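Local coordinates for hypothetical protein SSO2273 (Sulfolobus solfataricus, PDB 2X4H), which probably acts as a metal-dependent DNA-binding transcriptional repressor of the DtxR/MntR family, at residues F49-V52 and S53-E56; R14-S17 and Y18-I22. All blocks are in the same frame, centred on the assembly; numbering follows the deposited sequence.

Interaction 1 (F49-V52 and S53-E56); sequences FEEV and SHLE. With ZN (zinc ion), chain L; ZN (zinc ion), chain K.
Glu50 and His54 hold a zinc ion between them. Glu15 and Glu51 of the second subunit supply its other two ligands. Glu50 OE1 binds the metal at 1.8 Å and His54 NE2 at 2.0 Å. The carboxylate and the imidazole are turned 66° against each other. Glu50 OE1 and His54 NE2 are 3.0 Å apart because the zinc draws both in, and no hydrogen bond joins them. Glu50 sends CG anti to its backbone N (chi1 176°), and the chain then bends at chi2, which turns the carboxylate toward the ring of His54. Glu50 OE2 lies 4.0 Å from this zinc and meets Ser12 of the second subunit. His54 ND1 has a weak hydrogen bond to Glu57, which would favour this turn of the ring.

The two ligands stand at positions i and i+4 of helix 45-57. Its place before the two-stranded wing is consistent with the recognition helix of the winged helix-turn-helix domain of the DtxR/MntR family. Glu51 also bends at chi2 but serves another zinc ion, bound through OE2 at 1.8 Å. Glu15 of the same chain binds it too, with Glu50 and His54 of the second subunit.

Ser53 OG turns back to donate a hydrogen bond to Glu50 O at 2.8 Å, with the donor tilted 23° from the carbonyl plane. OG sits between the backbone N and the carbonyl carbon of Ser53, which points it at the preceding turn. Leu55 CG lies 3.7 Å from Glu51 O, and its side chain continues onto Tyr18 and Leu19 of helix 13-27.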
# COMPACT_ATOMS: atom_id res chain seq x y z
N PHE C 49 9.38 -7.45 0.08
CA PHE C 49 9.56 -6.41 1.10
C PHE C 49 8.57 -5.26 0.91
O PHE C 49 7.97 -4.78 1.87
CB PHE C 49 10.99 -5.84 1.07
CG PHE C 49 11.33 -4.98 2.26
CD1 PHE C 49 12.20 -5.44 3.25
CD2 PHE C 49 10.78 -3.70 2.40
CE1 PHE C 49 12.51 -4.66 4.35
CE2 PHE C 49 11.08 -2.91 3.50
CZ PHE C 49 11.96 -3.39 4.48
N GLU C 50 8.42 -4.81 -0.33
CA GLU C 50 7.51 -3.72 -0.64
C GLU C 50 6.09 -4.14 -0.30
O GLU C 50 5.38 -3.42 0.40
CB GLU C 50 7.64 -3.32 -2.12
CG GLU C 50 6.67 -2.26 -2.62
CD GLU C 50 6.86 -0.87 -2.04
OE1 GLU C 50 5.85 -0.15 -1.99
OE2 GLU C 50 7.98 -0.49 -1.65
N GLU C 51 5.68 -5.32 -0.76
CA GLU C 51 4.29 -5.76 -0.55
C GLU C 51 4.05 -5.97 0.94
O GLU C 51 3.05 -5.51 1.48
CB GLU C 51 3.93 -7.00 -1.37
CG GLU C 51 2.44 -7.47 -1.24
CD GLU C 51 1.44 -6.43 -1.70
OE1 GLU C 51 1.85 -5.41 -2.26
OE2 GLU C 51 0.23 -6.59 -1.51
N VAL C 52 4.99 -6.61 1.62
CA VAL C 52 4.85 -6.78 3.06
C VAL C 52 4.59 -5.46 3.80
O VAL C 52 3.78 -5.43 4.72
CB VAL C 52 6.00 -7.59 3.67
CG1 VAL C 52 6.00 -7.48 5.20
CG2 VAL C 52 5.86 -9.07 3.27
N SER C 53 5.19 -4.35 3.38
CA SER C 53 4.98 -3.09 4.11
C SER C 53 3.59 -2.53 3.87
O SER C 53 2.98 -1.96 4.78
CB SER C 53 6.09 -2.04 3.82
OG SER C 53 6.09 -1.64 2.48
N HIS C 54 3.04 -2.75 2.68
CA HIS C 54 1.62 -2.49 2.44
C HIS C 54 0.65 -3.37 3.23
O HIS C 54 -0.39 -2.89 3.68
CB HIS C 54 1.31 -2.57 0.95
CG HIS C 54 1.89 -1.42 0.18
ND1 HIS C 54 1.59 -0.11 0.48
CD2 HIS C 54 2.74 -1.38 -0.87
CE1 HIS C 54 2.24 0.69 -0.35
NE2 HIS C 54 2.95 -0.05 -1.18
N LEU C 55 1.00 -4.64 3.41
CA LEU C 55 0.19 -5.55 4.22
C LEU C 55 0.24 -5.17 5.70
O LEU C 55 -0.74 -5.33 6.42
CB LEU C 55 0.63 -7.01 4.03
CG LEU C 55 0.38 -7.72 2.69
CD1 LEU C 55 1.16 -9.03 2.61
CD2 LEU C 55 -1.10 -7.98 2.49
N GLU C 56 1.40 -4.68 6.15
CA GLU C 56 1.54 -4.15 7.51
C GLU C 56 0.68 -2.88 7.67
O GLU C 56 0.01 -2.71 8.68
CB GLU C 56 3.02 -3.91 7.88
CG GLU C 56 3.25 -3.52 9.33
CD GLU C 56 4.69 -3.73 9.81
OE1 GLU C 56 5.63 -3.74 8.98
OE2 GLU C 56 4.88 -3.88 11.04
ZN ZN L . 4.24 0.42 -2.58
ZN ZN K . -1.17 -5.53 -1.64

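Interaction 2 (R14-S17 and Y18-I22); sequences REFS and YLLTI. With ZN (zinc ion), chain K.
Ser17 O accepts two hydrogen bonds from Thr21, one from OG1 at 2.9 Å and one from the backbone N at 3.0 Å. The two donors reach it from opposite faces of the carbonyl plane. Chi1 of -58° sets Thr21 OG1 beside its own backbone N, which lets it reach the carbonyl that the N already binds. The regular helical bonds continue alongside, among them Leu19 N to Glu15 O at 2.9 Å.

Glu15 carries the metal contact of this stretch. Its chain is extended beyond CG, and Glu15 OE2 binds a zinc ion at 2.1 Å. Glu15 OE1 stays 4.0 Å from the metal. That oxygen instead forms a salt bridge with Lys58 and accepts a hydrogen bond from Ser12 N. The two oxygens thus have separate partners, which would hold the carboxylate in one rotation. The other three ligands of this zinc include Glu51.

Packing follows further along. Leu20 CD1 lies over one face of the Phe16 ring in a CH-pi contact, 3.5 Å from the centroid and 24° off the ring normal. It is offset toward the rim, closest to CE2. Tyr18 turns a ring edge to Arg14 O, with CD1 3.3 Å away.

Helix 13-27 is placed among three others by these residues. Phe16 and Leu19 lie against helix 72-94, Thr21 and Ile22 meet helix 34-41, and Tyr18 bridges helices 34-41 and 45-57.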
# COMPACT_ATOMS: atom_id res chain seq x y z
N ARG C 14 -3.64 -11.72 -4.94
CA ARG C 14 -2.20 -11.85 -4.75
C ARG C 14 -1.82 -11.73 -3.28
O ARG C 14 -0.96 -12.46 -2.80
CB ARG C 14 -1.45 -10.78 -5.53
CG ARG C 14 -1.47 -11.04 -7.01
CD ARG C 14 -1.30 -9.73 -7.79
NE ARG C 14 -1.25 -9.96 -9.22
CZ ARG C 14 -2.32 -10.20 -9.98
NH1 ARG C 14 -3.54 -10.21 -9.47
NH2 ARG C 14 -2.17 -10.41 -11.28
N GLU C 15 -2.47 -10.81 -2.57
CA GLU C 15 -2.29 -10.66 -1.13
C GLU C 15 -2.68 -11.93 -0.40
O GLU C 15 -1.97 -12.38 0.52
CB GLU C 15 -3.11 -9.48 -0.61
CG GLU C 15 -2.47 -8.10 -0.88
CD GLU C 15 -3.41 -6.94 -0.60
OE1 GLU C 15 -4.62 -7.16 -0.51
OE2 GLU C 15 -2.96 -5.78 -0.49
N PHE C 16 -3.80 -12.52 -0.82
CA PHE C 16 -4.22 -13.80 -0.31
C PHE C 16 -3.10 -14.84 -0.35
O PHE C 16 -2.85 -15.51 0.64
CB PHE C 16 -5.42 -14.28 -1.11
CG PHE C 16 -6.05 -15.51 -0.58
CD1 PHE C 16 -6.60 -15.53 0.69
CD2 PHE C 16 -6.18 -16.64 -1.38
CE1 PHE C 16 -7.24 -16.65 1.17
CE2 PHE C 16 -6.81 -17.77 -0.90
CZ PHE C 16 -7.33 -17.78 0.38
N SER C 17 -2.45 -14.99 -1.51
CA SER C 17 -1.30 -15.90 -1.65
C SER C 17 -0.16 -15.61 -0.67
O SER C 17 0.43 -16.53 -0.10
CB SER C 17 -0.76 -15.85 -3.08
OG SER C 17 -1.61 -16.57 -3.94
N TYR C 18 0.16 -14.33 -0.50
CA TYR C 18 1.17 -13.92 0.47
C TYR C 18 0.79 -14.43 1.84
O TYR C 18 1.59 -15.05 2.51
CB TYR C 18 1.30 -12.40 0.54
CG TYR C 18 2.32 -11.79 -0.38
CD1 TYR C 18 2.10 -11.74 -1.76
CD2 TYR C 18 3.49 -11.22 0.12
CE1 TYR C 18 3.04 -11.16 -2.62
CE2 TYR C 18 4.42 -10.63 -0.73
CZ TYR C 18 4.19 -10.60 -2.09
OH TYR C 18 5.13 -10.02 -2.92
N LEU C 19 -0.45 -14.15 2.25
CA LEU C 19 -0.90 -14.48 3.60
C LEU C 19 -0.96 -15.96 3.86
O LEU C 19 -0.73 -16.39 4.99
CB LEU C 19 -2.26 -13.87 3.91
CG LEU C 19 -2.39 -12.34 3.88
CD1 LEU C 19 -3.76 -11.95 4.40
CD2 LEU C 19 -1.28 -11.64 4.66
N LEU C 20 -1.30 -16.75 2.84
CA LEU C 20 -1.31 -18.21 3.01
C LEU C 20 0.12 -18.72 3.12
O LEU C 20 0.36 -19.70 3.82
CB LEU C 20 -2.04 -18.90 1.85
CG LEU C 20 -3.56 -18.80 1.86
CD1 LEU C 20 -4.16 -19.02 0.48
CD2 LEU C 20 -4.15 -19.78 2.88
N THR C 21 1.06 -18.07 2.44
CA THR C 21 2.46 -18.47 2.53
C THR C 21 3.06 -18.09 3.88
O THR C 21 3.81 -18.87 4.46
CB THR C 21 3.30 -17.84 1.45
OG1 THR C 21 2.78 -18.18 0.16
CG2 THR C 21 4.72 -18.33 1.56
N ILE C 22 2.75 -16.90 4.36
CA ILE C 22 3.16 -16.46 5.70
C ILE C 22 2.55 -17.38 6.78
O ILE C 22 3.24 -17.81 7.71
CB ILE C 22 2.76 -14.97 5.94
CG1 ILE C 22 3.59 -14.05 5.04
CG2 ILE C 22 2.92 -14.57 7.42
CD1 ILE C 22 3.04 -12.64 4.94
ZN ZN K . -1.17 -5.53 -1.64

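How the interactions relate
From the N terminus, interaction 2 comes first, in the first turns of helix 13-27. Helix 34-41 follows, and interaction 1 then lies on helix 45-57. The two are in series and neither nests nor crosses. Each joins adjoining segments, so neither closes a long loop. Their centres are about 11 Å apart, and the two helices pack against each other. Glu51 CB lies 3.6 Å from Tyr18 OH, and Leu55 CD2 lies 3.6 Å from Glu15 CG. One zinc ion is shared by Glu15 and Glu51. Both helices belong to the probable DNA-binding domain, and both contacts reach the second subunit.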